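Local coordinates for protein amine Dehydrogenase (Pseudomonas putida, PDB 1JMX) that probably relays electrons released by amine oxidation through the two covalently bound c-type hemes that it carries, at residues Glu35-Ser40 with Asp66-Ala71; His29-Pro34 with Ala165-Trp170; Leu60-Ala65 with Gln206-Lys211. One frame throughout, in Å; residues are numbered along the deposited sequence.

The three contacts run from the heme-bearing cytochrome region to the surface of the neighbouring beta barrel. Contact 2 is buried, contact 1 is partly buried, and contact 3 lies at the surface; their chemistry changes accordingly. Contact 2 stacks a guanidinium flat on an indole, contact 1 pairs an indole N-H with a backbone carbonyl, and contact 3 is a single salt bridge. Contacts 1 and 3 share helix 54-67, while contacts 1 and 2 are tied through Gly69 O and Arg31 NH1, 2.8 Å apart. Contacts 1 and 2 belong to the cytochrome region, whereas contact 3 joins helix 54-67 to a hairpin of the barrel.

Contact 1: Glu35-Ser40 with Asp66-Ala71. With HEC (heme c), chain E.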
loop_
_atom_site.group_PDB
_atom_site.type_symbol
_atom_site.label_atom_id
_atom_site.label_comp_id
_atom_site.label_asym_id
_atom_site.label_seq_id
_atom_site.Cartn_x
_atom_site.Cartn_y
_atom_site.Cartn_z
ATOM N N GLU A 35 11.857 -16.021 -0.711
ATOM C CA GLU A 35 11.724 -14.591 -0.442
ATOM C C GLU A 35 10.958 -14.341 0.849
ATOM O O GLU A 35 11.067 -13.273 1.429
ATOM C CB GLU A 35 11.116 -13.795 -1.613
ATOM C CG GLU A 35 10.257 -14.543 -2.605
ATOM C CD GLU A 35 11.054 -15.455 -3.511
ATOM O OE1 GLU A 35 10.831 -16.669 -3.442
ATOM O OE2 GLU A 35 11.902 -14.972 -4.280
ATOM N N GLY A 36 10.179 -15.329 1.283
ATOM C CA GLY A 36 9.443 -15.208 2.526
ATOM C C GLY A 36 10.448 -15.261 3.669
ATOM O O GLY A 36 10.407 -14.443 4.592
ATOM N N TRP A 37 11.373 -16.215 3.589
ATOM C CA TRP A 37 12.410 -16.348 4.605
ATOM C C TRP A 37 13.282 -15.103 4.648
ATOM O O TRP A 37 13.576 -14.601 5.731
ATOM C CB TRP A 37 13.248 -17.613 4.393
ATOM C CG TRP A 37 12.553 -18.837 4.902
ATOM C CD1 TRP A 37 12.134 -19.907 4.172
ATOM C CD2 TRP A 37 12.145 -19.085 6.251
ATOM N NE1 TRP A 37 11.480 -20.805 4.981
ATOM C CE2 TRP A 37 11.474 -20.327 6.263
ATOM C CE3 TRP A 37 12.277 -18.374 7.456
ATOM C CZ2 TRP A 37 10.935 -20.877 7.430
ATOM C CZ3 TRP A 37 11.737 -18.923 8.619
ATOM C CH2 TRP A 37 11.075 -20.163 8.594
ATOM N N LEU A 38 13.649 -14.577 3.480
ATOM C CA LEU A 38 14.454 -13.360 3.422
ATOM C C LEU A 38 13.717 -12.193 4.101
ATOM O O LEU A 38 14.329 -11.381 4.798
ATOM C CB LEU A 38 14.783 -12.980 1.974
ATOM C CG LEU A 38 15.436 -11.600 1.795
ATOM C CD1 LEU A 38 16.816 -11.584 2.431
ATOM C CD2 LEU A 38 15.521 -11.248 0.329
ATOM N N MET A 39 12.404 -12.123 3.891
ATOM C CA MET A 39 11.568 -11.073 4.469
ATOM C C MET A 39 11.481 -11.139 5.987
ATOM O O MET A 39 11.437 -10.110 6.643
ATOM C CB MET A 39 10.170 -11.098 3.860
ATOM C CG MET A 39 10.061 -10.324 2.552
ATOM S SD MET A 39 8.378 -10.257 1.910
ATOM C CE MET A 39 7.592 -9.174 3.128
ATOM N N SER A 40 11.455 -12.348 6.542
ATOM C CA SER A 40 11.398 -12.521 7.995
ATOM C C SER A 40 12.700 -12.068 8.640
ATOM O O SER A 40 12.685 -11.372 9.652
ATOM C CB SER A 40 11.138 -13.976 8.356
ATOM O OG SER A 40 9.830 -14.330 8.006
ATOM N N ASP A 66 15.209 -24.595 2.158
ATOM C CA ASP A 66 15.293 -26.018 1.849
ATOM C C ASP A 66 14.631 -26.842 2.943
ATOM O O ASP A 66 13.833 -27.724 2.654
ATOM C CB ASP A 66 16.751 -26.458 1.710
ATOM C CG ASP A 66 17.378 -26.043 0.394
ATOM O OD1 ASP A 66 16.923 -25.077 -0.258
ATOM O OD2 ASP A 66 18.361 -26.694 0.011
ATOM N N LYS A 67 14.967 -26.549 4.199
ATOM C CA LYS A 67 14.409 -27.264 5.351
ATOM C C LYS A 67 12.905 -27.052 5.524
ATOM O O LYS A 67 12.142 -28.006 5.728
ATOM C CB LYS A 67 15.122 -26.828 6.639
ATOM C CG LYS A 67 15.997 -27.899 7.272
ATOM C CD LYS A 67 17.047 -28.416 6.277
ATOM C CE LYS A 67 17.880 -27.273 5.670
ATOM N NZ LYS A 67 18.769 -27.650 4.510
ATOM N N GLN A 68 12.490 -25.791 5.457
ATOM C CA GLN A 68 11.090 -25.428 5.629
ATOM C C GLN A 68 10.535 -24.624 4.462
ATOM O O GLN A 68 10.309 -23.419 4.559
ATOM C CB GLN A 68 10.928 -24.667 6.939
ATOM C CG GLN A 68 11.229 -25.512 8.167
ATOM C CD GLN A 68 11.875 -24.708 9.267
ATOM O OE1 GLN A 68 12.814 -25.169 9.916
ATOM N NE2 GLN A 68 11.394 -23.493 9.472
ATOM N N GLY A 69 10.319 -25.313 3.353
ATOM C CA GLY A 69 9.778 -24.670 2.174
ATOM C C GLY A 69 8.386 -25.186 1.882
ATOM O O GLY A 69 7.775 -25.865 2.707
ATOM N N LEU A 70 7.873 -24.842 0.710
ATOM C CA LEU A 70 6.546 -25.281 0.313
ATOM C C LEU A 70 6.665 -26.270 -0.839
ATOM O O LEU A 70 7.584 -26.187 -1.646
ATOM C CB LEU A 70 5.702 -24.091 -0.159
ATOM C CG LEU A 70 5.502 -22.860 0.718
ATOM C CD1 LEU A 70 4.520 -21.927 0.033
ATOM C CD2 LEU A 70 4.975 -23.255 2.073
ATOM N N ALA A 71 5.753 -27.228 -0.893
ATOM C CA ALA A 71 5.738 -28.170 -1.996
ATOM C C ALA A 71 5.273 -27.355 -3.216
ATOM O O ALA A 71 4.667 -26.292 -3.067
ATOM C CB ALA A 71 4.769 -29.302 -1.703
HETATM FE FE HEC E . 0.447 -8.655 7.206
HETATM C CHA HEC E . 3.764 -8.914 6.899
HETATM C CHB HEC E . 0.236 -12.025 7.254
HETATM C CHC HEC E . -2.896 -8.426 7.696
HETATM C CHD HEC E . 0.700 -5.235 7.188
HETATM N NA HEC E . 1.715 -10.138 7.075
HETATM C C1A HEC E . 3.064 -10.074 6.944
HETATM C C2A HEC E . 3.661 -11.378 6.875
HETATM C C3A HEC E . 2.661 -12.253 6.960
HETATM C C4A HEC E . 1.456 -11.482 7.099
HETATM C CMA HEC E . 2.775 -13.767 6.937
HETATM C CAA HEC E . 5.141 -11.663 6.752
HETATM C CBA HEC E . 5.521 -12.306 8.085
HETATM C CGA HEC E . 6.970 -12.679 8.269
HETATM O O1A HEC E . 7.796 -12.464 7.399
HETATM O O2A HEC E . 7.281 -13.192 9.323
HETATM N NB HEC E . -1.007 -9.934 7.419
HETATM C C1B HEC E . -0.929 -11.327 7.418
HETATM C C2B HEC E . -2.180 -11.971 7.638
HETATM C C3B HEC E . -3.078 -10.958 7.795
HETATM C C4B HEC E . -2.350 -9.694 7.632
HETATM C CMB HEC E . -2.431 -13.491 7.709
HETATM C CAB HEC E . -4.550 -11.198 8.098
HETATM C CBB HEC E . -4.980 -10.927 9.542
HETATM N NC HEC E . -0.825 -7.151 7.372
HETATM C C1C HEC E . -2.187 -7.236 7.563
HETATM C C2C HEC E . -2.799 -5.941 7.622
HETATM C C3C HEC E . -1.817 -5.049 7.468
HETATM C C4C HEC E . -0.571 -5.794 7.330
HETATM C CMC HEC E . -4.293 -5.676 7.819
HETATM C CAC HEC E . -2.069 -3.565 7.319
HETATM C CBC HEC E . -2.124 -2.666 8.540
HETATM N ND HEC E . 1.911 -7.348 7.079
HETATM C C1D HEC E . 1.871 -5.969 7.084
HETATM C C2D HEC E . 3.215 -5.393 6.985
HETATM C C3D HEC E . 4.049 -6.491 6.915
HETATM C C4D HEC E . 3.233 -7.638 6.962
HETATM C CMD HEC E . 3.571 -3.909 6.969
HETATM C CAD HEC E . 5.574 -6.614 6.807
HETATM C CBD HEC E . 6.366 -5.356 6.675
HETATM C CGD HEC E . 6.647 -5.054 5.241
HETATM O O1D HEC E . 5.871 -5.510 4.370
HETATM O O2D HEC E . 7.646 -4.355 4.962
#
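The heme-binding cytochrome region packs helix 34-48 against the C-terminal exit of helix 54-67, and there Trp37 meets Gln68. With CG anti to the carbonyl carbon (chi1 -80°), Trp37 points its indole at Gln68, and NE1 of Trp37 donates to the backbone O of Gln68 at 2.9 Å. The bond is nearly straight, with an N-H...O angle of 166°, and the oxygen sits at the ring edge in the indole plane. On the acceptor side the donor is tilted from the carbonyl plane. The chain leaves helical phi/psi at Gln68, the residue whose O accepts from the indole.

The Gln68 side chain runs across the indole, its amide turned 74° from the ring plane. Its NE2 lies 3.4 Å from Trp37 CZ2, and its CB is 3.8 Å from the same carbon. The amide nitrogen is committed to the backbone oxygens of Ile27 and Gln30, which fixes the rotation of the group beside the ring.

One turn beyond Trp37, Ser40 OG donates to the heme (chain E) propionate oxygen O1A at 2.8 Å, while the Trp37 ring touches the other heme. Strand 31-32 completes the setting: Lys32 makes a cation-pi contact with Trp37 and a backbone hydrogen bond with Gln68, while Leu64 of helix 54-67 packs on the indole.

Contact 2: His29-Pro34 with Ala165-Trp170. With HEC (heme c), chain F.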
loop_
_atom_site.group_PDB
_atom_site.type_symbol
_atom_site.label_atom_id
_atom_site.label_comp_id
_atom_site.label_asym_id
_atom_site.label_seq_id
_atom_site.Cartn_x
_atom_site.Cartn_y
_atom_site.Cartn_z
ATOM N N HIS A 29 8.626 -23.596 13.140
ATOM C CA HIS A 29 7.202 -23.909 13.143
ATOM C C HIS A 29 6.456 -23.166 12.040
ATOM O O HIS A 29 5.244 -22.947 12.120
ATOM C CB HIS A 29 6.624 -23.549 14.510
ATOM C CG HIS A 29 7.499 -23.962 15.648
ATOM N ND1 HIS A 29 7.418 -25.203 16.237
ATOM C CD2 HIS A 29 8.527 -23.325 16.256
ATOM C CE1 HIS A 29 8.359 -25.317 17.156
ATOM N NE2 HIS A 29 9.046 -24.191 17.187
ATOM N N GLN A 30 7.209 -22.785 11.013
ATOM C CA GLN A 30 6.674 -22.062 9.877
ATOM C C GLN A 30 7.399 -22.508 8.606
ATOM O O GLN A 30 8.576 -22.870 8.651
ATOM C CB GLN A 30 6.891 -20.559 10.081
ATOM C CG GLN A 30 6.250 -19.977 11.333
ATOM C CD GLN A 30 6.638 -18.533 11.570
ATOM O OE1 GLN A 30 7.280 -17.904 10.729
ATOM N NE2 GLN A 30 6.267 -18.004 12.723
ATOM N N ARG A 31 6.681 -22.520 7.485
ATOM C CA ARG A 31 7.259 -22.880 6.179
ATOM C C ARG A 31 6.932 -21.746 5.223
ATOM O O ARG A 31 5.795 -21.287 5.176
ATOM C CB ARG A 31 6.694 -24.201 5.649
ATOM C CG ARG A 31 7.118 -25.404 6.463
ATOM C CD ARG A 31 6.817 -26.714 5.777
ATOM N NE ARG A 31 5.399 -27.043 5.748
ATOM C CZ ARG A 31 4.660 -27.024 4.645
ATOM N NH1 ARG A 31 5.210 -26.681 3.490
ATOM N NH2 ARG A 31 3.390 -27.409 4.681
ATOM N N LYS A 32 7.938 -21.261 4.506
ATOM C CA LYS A 32 7.743 -20.151 3.574
ATOM C C LYS A 32 8.586 -20.329 2.310
ATOM O O LYS A 32 9.420 -21.240 2.213
ATOM C CB LYS A 32 8.163 -18.821 4.225
ATOM C CG LYS A 32 7.882 -18.665 5.714
ATOM C CD LYS A 32 8.630 -17.453 6.255
ATOM C CE LYS A 32 8.616 -17.392 7.776
ATOM N NZ LYS A 32 7.430 -16.719 8.312
ATOM N N THR A 33 8.384 -19.422 1.360
ATOM C CA THR A 33 9.134 -19.420 0.110
ATOM C C THR A 33 10.492 -18.780 0.415
ATOM O O THR A 33 10.694 -18.253 1.511
ATOM C CB THR A 33 8.416 -18.564 -0.978
ATOM O OG1 THR A 33 8.342 -17.197 -0.553
ATOM C CG2 THR A 33 7.014 -19.090 -1.251
ATOM N N PRO A 34 11.451 -18.854 -0.528
ATOM C CA PRO A 34 12.781 -18.260 -0.327
ATOM C C PRO A 34 12.714 -16.758 -0.005
ATOM O O PRO A 34 13.427 -16.278 0.879
ATOM C CB PRO A 34 13.465 -18.518 -1.666
ATOM C CG PRO A 34 12.899 -19.843 -2.056
ATOM C CD PRO A 34 11.430 -19.676 -1.754
ATOM N N ALA A 165 0.192 -33.562 3.281
ATOM C CA ALA A 165 0.721 -34.706 2.555
ATOM C C ALA A 165 1.684 -34.232 1.471
ATOM O O ALA A 165 2.727 -34.841 1.243
ATOM C CB ALA A 165 -0.425 -35.501 1.939
ATOM N N ALA A 166 1.340 -33.107 0.849
ATOM C CA ALA A 166 2.136 -32.503 -0.216
ATOM C C ALA A 166 3.577 -32.228 0.195
ATOM O O ALA A 166 4.517 -32.535 -0.541
ATOM C CB ALA A 166 1.469 -31.213 -0.677
ATOM N N TRP A 167 3.744 -31.624 1.367
ATOM C CA TRP A 167 5.066 -31.306 1.880
ATOM C C TRP A 167 5.841 -32.562 2.255
ATOM O O TRP A 167 7.049 -32.645 2.034
ATOM C CB TRP A 167 4.951 -30.388 3.100
ATOM C CG TRP A 167 6.268 -30.064 3.721
ATOM C CD1 TRP A 167 6.590 -30.142 5.041
ATOM C CD2 TRP A 167 7.451 -29.619 3.042
ATOM N NE1 TRP A 167 7.899 -29.774 5.231
ATOM C CE2 TRP A 167 8.453 -29.449 4.022
ATOM C CE3 TRP A 167 7.762 -29.350 1.698
ATOM C CZ2 TRP A 167 9.748 -29.020 3.707
ATOM C CZ3 TRP A 167 9.049 -28.925 1.382
ATOM C CH2 TRP A 167 10.028 -28.765 2.387
ATOM N N ALA A 168 5.143 -33.524 2.849
ATOM C CA ALA A 168 5.753 -34.782 3.273
ATOM C C ALA A 168 6.265 -35.559 2.063
ATOM O O ALA A 168 7.401 -36.049 2.058
ATOM C CB ALA A 168 4.734 -35.623 4.052
ATOM N N GLU A 169 5.422 -35.644 1.035
ATOM C CA GLU A 169 5.748 -36.351 -0.198
ATOM C C GLU A 169 6.740 -35.603 -1.061
ATOM O O GLU A 169 7.369 -36.190 -1.945
ATOM C CB GLU A 169 4.478 -36.667 -0.976
ATOM C CG GLU A 169 3.731 -37.849 -0.380
ATOM C CD GLU A 169 2.364 -38.079 -0.996
ATOM O OE1 GLU A 169 1.372 -38.139 -0.224
ATOM O OE2 GLU A 169 2.283 -38.224 -2.243
ATOM N N TRP A 170 6.863 -34.303 -0.824
ATOM C CA TRP A 170 7.816 -33.511 -1.567
ATOM C C TRP A 170 9.216 -33.703 -0.972
ATOM O O TRP A 170 10.197 -33.786 -1.705
ATOM C CB TRP A 170 7.440 -32.032 -1.566
ATOM C CG TRP A 170 8.442 -31.244 -2.311
ATOM C CD1 TRP A 170 9.327 -30.351 -1.796
ATOM C CD2 TRP A 170 8.736 -31.346 -3.707
ATOM N NE1 TRP A 170 10.160 -29.895 -2.781
ATOM C CE2 TRP A 170 9.820 -30.488 -3.966
ATOM C CE3 TRP A 170 8.188 -32.085 -4.764
ATOM C CZ2 TRP A 170 10.374 -30.344 -5.241
ATOM C CZ3 TRP A 170 8.737 -31.943 -6.034
ATOM C CH2 TRP A 170 9.821 -31.078 -6.260
HETATM FE FE HEC F . 13.199 -13.412 15.203
HETATM C CHA HEC F . 9.829 -13.392 15.302
HETATM C CHB HEC F . 13.121 -15.604 12.629
HETATM C CHC HEC F . 16.612 -13.444 15.124
HETATM C CHD HEC F . 13.287 -11.196 17.822
HETATM N NA HEC F . 11.782 -14.304 14.187
HETATM C C1A HEC F . 10.426 -14.192 14.349
HETATM C C2A HEC F . 9.708 -15.024 13.393
HETATM C C3A HEC F . 10.639 -15.640 12.648
HETATM C C4A HEC F . 11.925 -15.193 13.138
HETATM C CMA HEC F . 10.383 -16.615 11.517
HETATM C CAA HEC F . 8.206 -15.153 13.280
HETATM C CBA HEC F . 7.709 -14.222 12.196
HETATM C CGA HEC F . 6.205 -14.273 12.008
HETATM O O1A HEC F . 5.520 -15.029 12.717
HETATM O O2A HEC F . 5.703 -13.542 11.133
HETATM N NB HEC F . 14.565 -14.313 14.119
HETATM C C1B HEC F . 14.365 -15.210 13.067
HETATM C C2B HEC F . 15.575 -15.698 12.497
HETATM C C3B HEC F . 16.571 -15.095 13.214
HETATM C C4B HEC F . 15.944 -14.233 14.206
HETATM C CMB HEC F . 15.701 -16.702 11.331
HETATM C CAB HEC F . 18.044 -15.348 12.961
HETATM C CBB HEC F . 18.759 -14.546 11.870
HETATM N NC HEC F . 14.635 -12.510 16.246
HETATM C C1C HEC F . 16.008 -12.639 16.076
HETATM C C2C HEC F . 16.742 -11.832 17.019
HETATM C C3C HEC F . 15.832 -11.217 17.780
HETATM C C4C HEC F . 14.510 -11.626 17.295
HETATM C CMC HEC F . 18.265 -11.737 17.114
HETATM C CAC HEC F . 16.166 -10.466 19.060
HETATM C CBC HEC F . 16.569 -9.005 19.053
HETATM N ND HEC F . 11.847 -12.480 16.329
HETATM C C1D HEC F . 12.035 -11.596 17.368
HETATM C C2D HEC F . 10.759 -11.136 17.932
HETATM C C3D HEC F . 9.805 -11.775 17.195
HETATM C C4D HEC F . 10.487 -12.586 16.231
HETATM C CMD HEC F . 10.560 -10.154 19.093
HETATM C CAD HEC F . 8.285 -11.686 17.321
HETATM C CBD HEC F . 7.623 -10.527 16.593
HETATM C CGD HEC F . 7.899 -10.520 15.109
HETATM O O1D HEC F . 8.670 -9.675 14.646
HETATM O O2D HEC F . 7.346 -11.360 14.384
#
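Arg31 runs extended through chi2 and then bends at chi3 (-72°), which turns its guanidinium flat against Trp167, whose CG stands anti to the backbone N (chi1 177°) and carries the indole off helix 165-173 toward it. The two side chains run antiparallel as they overlap, and their planes are only 3° apart, with centres separated by 3.9 Å. This is a parallel stack with cation-pi character: Arg31 CZ lies over the face of the five-membered ring. The contact continues back along the aliphatic part of Arg31, where CD sits 3.3 Å from Trp167 NE1. That carbon also makes a CH-pi contact, 3.5 Å from the centroid of the Trp167 five-membered ring. At the far end Arg31 NH2 reaches Trp167 CB at 3.7 Å.

Stacking on a face keeps the guanidinium N-H groups available at its edges. There NH1 forms a salt bridge with Glu74 and a hydrogen bond with Gly69 O, and NH2 donates to Leu162 O. With one face on the indole and these bonds around the rim, the buried charge is held flat and probably well compensated.

The residues flanking Arg31 turn their side chains the other way. Gln30 NE2 donates to propionate oxygen O1A of the chain F heme at 3.1 Å in a bent bond, and has Glu118 as a second partner. Gln30 OE1 accepts from Lys32 NZ at 2.7 Å, and Lys32 NZ is also bonded to Gln112. Such alternation is characteristic of extended chain: in this heme-binding region, segment 29-34, with its short, weakly bonded strand 31-32, turns Gln30 and Lys32 toward the hemes and Arg31 toward Trp167 of helix 165-173.

Contact 3: Leu60-Ala65 with Gln206-Lys211; sequences LVKYLA and QGDTFK
Lys62 and Asp208 form a salt bridge, NZ to OD1 at 2.9 Å, and it joins helix 54-67 of the cytochrome region to a beta hairpin of the eight-stranded antiparallel barrel. The lysine nitrogen approaches OD1 on its anti lone pair, away from the other carboxylate oxygen. Bends at chi2 (75°) and chi4 (83°) bring Lys62 NZ round to OD1, and the two side chains cross nearly perpendicular to each other. The same ammonium group also bridges to Asp66 one turn along the helix and makes a weak hydrogen bond to Leu232 O. It therefore serves two carboxylates at once, through Asp66 OD2 and Asp208 OD1. Replacing Lys62 with an alanine would probably leave the two nearby acids without their shared positive charge and cut the helix's polar link to the hairpin.

Asp208 is placed by a type II' turn from Gln206 to Thr209, between strands 194-204 and 209-218, with Gly207 at positive phi. Gln206 O takes two donors from one side of its carbonyl: Thr209 OG1 at 2.7 Å and Thr209 N at 3.3 Å.

Further out, Tyr233 of strand 223-233 packs against Lys62 and Ala65. Across the contact itself, apolar packing is slight: Lys62 CE rests 3.7 Å from Asp208 CB.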
loop_
_atom_site.group_PDB
_atom_site.type_symbol
_atom_site.label_atom_id
_atom_site.label_comp_id
_atom_site.label_asym_id
_atom_site.label_seq_id
_atom_site.Cartn_x
_atom_site.Cartn_y
_atom_site.Cartn_z
ATOM N N LEU A 60 21.510 -18.352 5.558
ATOM C CA LEU A 60 20.342 -18.738 6.346
ATOM C C LEU A 60 19.090 -18.932 5.506
ATOM O O LEU A 60 18.320 -19.855 5.753
ATOM C CB LEU A 60 20.085 -17.741 7.476
ATOM C CG LEU A 60 20.985 -17.962 8.693
ATOM C CD1 LEU A 60 20.701 -16.907 9.741
ATOM C CD2 LEU A 60 20.754 -19.357 9.266
ATOM N N VAL A 61 18.895 -18.075 4.508
ATOM C CA VAL A 61 17.734 -18.177 3.620
ATOM C C VAL A 61 17.775 -19.515 2.885
ATOM O O VAL A 61 16.783 -20.230 2.845
ATOM C CB VAL A 61 17.694 -17.009 2.594
ATOM C CG1 VAL A 61 16.620 -17.261 1.535
ATOM C CG2 VAL A 61 17.430 -15.685 3.311
ATOM N N LYS A 62 18.944 -19.862 2.348
ATOM C CA LYS A 62 19.127 -21.120 1.627
ATOM C C LYS A 62 18.799 -22.284 2.555
ATOM O O LYS A 62 18.014 -23.170 2.206
ATOM C CB LYS A 62 20.571 -21.237 1.122
ATOM C CG LYS A 62 20.905 -22.552 0.403
ATOM C CD LYS A 62 20.323 -22.591 -1.000
ATOM C CE LYS A 62 20.736 -23.843 -1.761
ATOM N NZ LYS A 62 19.900 -25.035 -1.462
ATOM N N TYR A 63 19.359 -22.234 3.759
ATOM C CA TYR A 63 19.151 -23.271 4.761
ATOM C C TYR A 63 17.682 -23.428 5.142
ATOM O O TYR A 63 17.143 -24.532 5.146
ATOM C CB TYR A 63 19.989 -22.977 6.018
ATOM C CG TYR A 63 19.797 -23.995 7.119
ATOM C CD1 TYR A 63 19.003 -23.710 8.236
ATOM C CD2 TYR A 63 20.365 -25.268 7.023
ATOM C CE1 TYR A 63 18.775 -24.673 9.224
ATOM C CE2 TYR A 63 20.142 -26.240 8.007
ATOM C CZ TYR A 63 19.344 -25.938 9.101
ATOM O OH TYR A 63 19.105 -26.907 10.050
ATOM N N LEU A 64 17.030 -22.316 5.444
ATOM C CA LEU A 64 15.630 -22.353 5.849
ATOM C C LEU A 64 14.661 -22.653 4.704
ATOM O O LEU A 64 13.667 -23.335 4.900
ATOM C CB LEU A 64 15.272 -21.051 6.555
ATOM C CG LEU A 64 16.095 -20.845 7.827
ATOM C CD1 LEU A 64 16.003 -19.411 8.292
ATOM C CD2 LEU A 64 15.628 -21.819 8.900
ATOM N N ALA A 65 14.990 -22.188 3.504
ATOM C CA ALA A 65 14.152 -22.409 2.332
ATOM C C ALA A 65 14.107 -23.889 1.938
ATOM O O ALA A 65 13.098 -24.374 1.441
ATOM C CB ALA A 65 14.643 -21.556 1.170
ATOM N N GLN A 206 29.439 -24.418 -7.511
ATOM C CA GLN A 206 29.417 -24.842 -6.113
ATOM C C GLN A 206 28.015 -25.144 -5.559
ATOM O O GLN A 206 27.144 -24.272 -5.555
ATOM C CB GLN A 206 30.079 -23.761 -5.246
ATOM C CG GLN A 206 29.533 -22.337 -5.511
ATOM C CD GLN A 206 29.102 -21.584 -4.240
ATOM O OE1 GLN A 206 29.812 -20.680 -3.769
ATOM N NE2 GLN A 206 27.919 -21.932 -3.702
ATOM N N GLY A 207 27.803 -26.377 -5.101
ATOM C CA GLY A 207 26.529 -26.765 -4.502
ATOM C C GLY A 207 25.263 -26.736 -5.347
ATOM O O GLY A 207 25.126 -27.510 -6.295
ATOM N N ASP A 208 24.293 -25.917 -4.941
ATOM C CA ASP A 208 23.028 -25.785 -5.679
ATOM C C ASP A 208 22.988 -24.537 -6.553
ATOM O O ASP A 208 21.916 -24.059 -6.919
ATOM C CB ASP A 208 21.828 -25.794 -4.725
ATOM C CG ASP A 208 21.558 -27.165 -4.129
ATOM O OD1 ASP A 208 20.762 -27.250 -3.167
ATOM O OD2 ASP A 208 22.133 -28.160 -4.626
ATOM N N THR A 209 24.164 -24.002 -6.862
ATOM C CA THR A 209 24.282 -22.826 -7.712
ATOM C C THR A 209 24.747 -23.285 -9.102
ATOM O O THR A 209 25.263 -24.398 -9.260
ATOM C CB THR A 209 25.272 -21.794 -7.125
ATOM O OG1 THR A 209 26.606 -22.287 -7.239
ATOM C CG2 THR A 209 24.978 -21.542 -5.661
ATOM N N PHE A 210 24.548 -22.438 -10.108
ATOM C CA PHE A 210 24.919 -22.771 -11.478
ATOM C C PHE A 210 25.393 -21.539 -12.217
ATOM O O PHE A 210 25.185 -20.404 -11.770
ATOM C CB PHE A 210 23.707 -23.298 -12.267
ATOM C CG PHE A 210 22.972 -24.433 -11.611
ATOM C CD1 PHE A 210 23.324 -25.755 -11.879
ATOM C CD2 PHE A 210 21.903 -24.184 -10.751
ATOM C CE1 PHE A 210 22.624 -26.806 -11.302
ATOM C CE2 PHE A 210 21.194 -25.232 -10.167
ATOM C CZ PHE A 210 21.553 -26.543 -10.442
ATOM N N LYS A 211 26.050 -21.787 -13.348
ATOM C CA LYS A 211 26.507 -20.742 -14.260
ATOM C C LYS A 211 25.420 -20.799 -15.330
ATOM O O LYS A 211 24.927 -21.882 -15.659
ATOM C CB LYS A 211 27.864 -21.083 -14.881
ATOM C CG LYS A 211 29.055 -20.992 -13.930
ATOM C CD LYS A 211 30.355 -21.072 -14.730
ATOM C CE LYS A 211 31.603 -20.994 -13.848
ATOM N NZ LYS A 211 32.864 -21.030 -14.670
#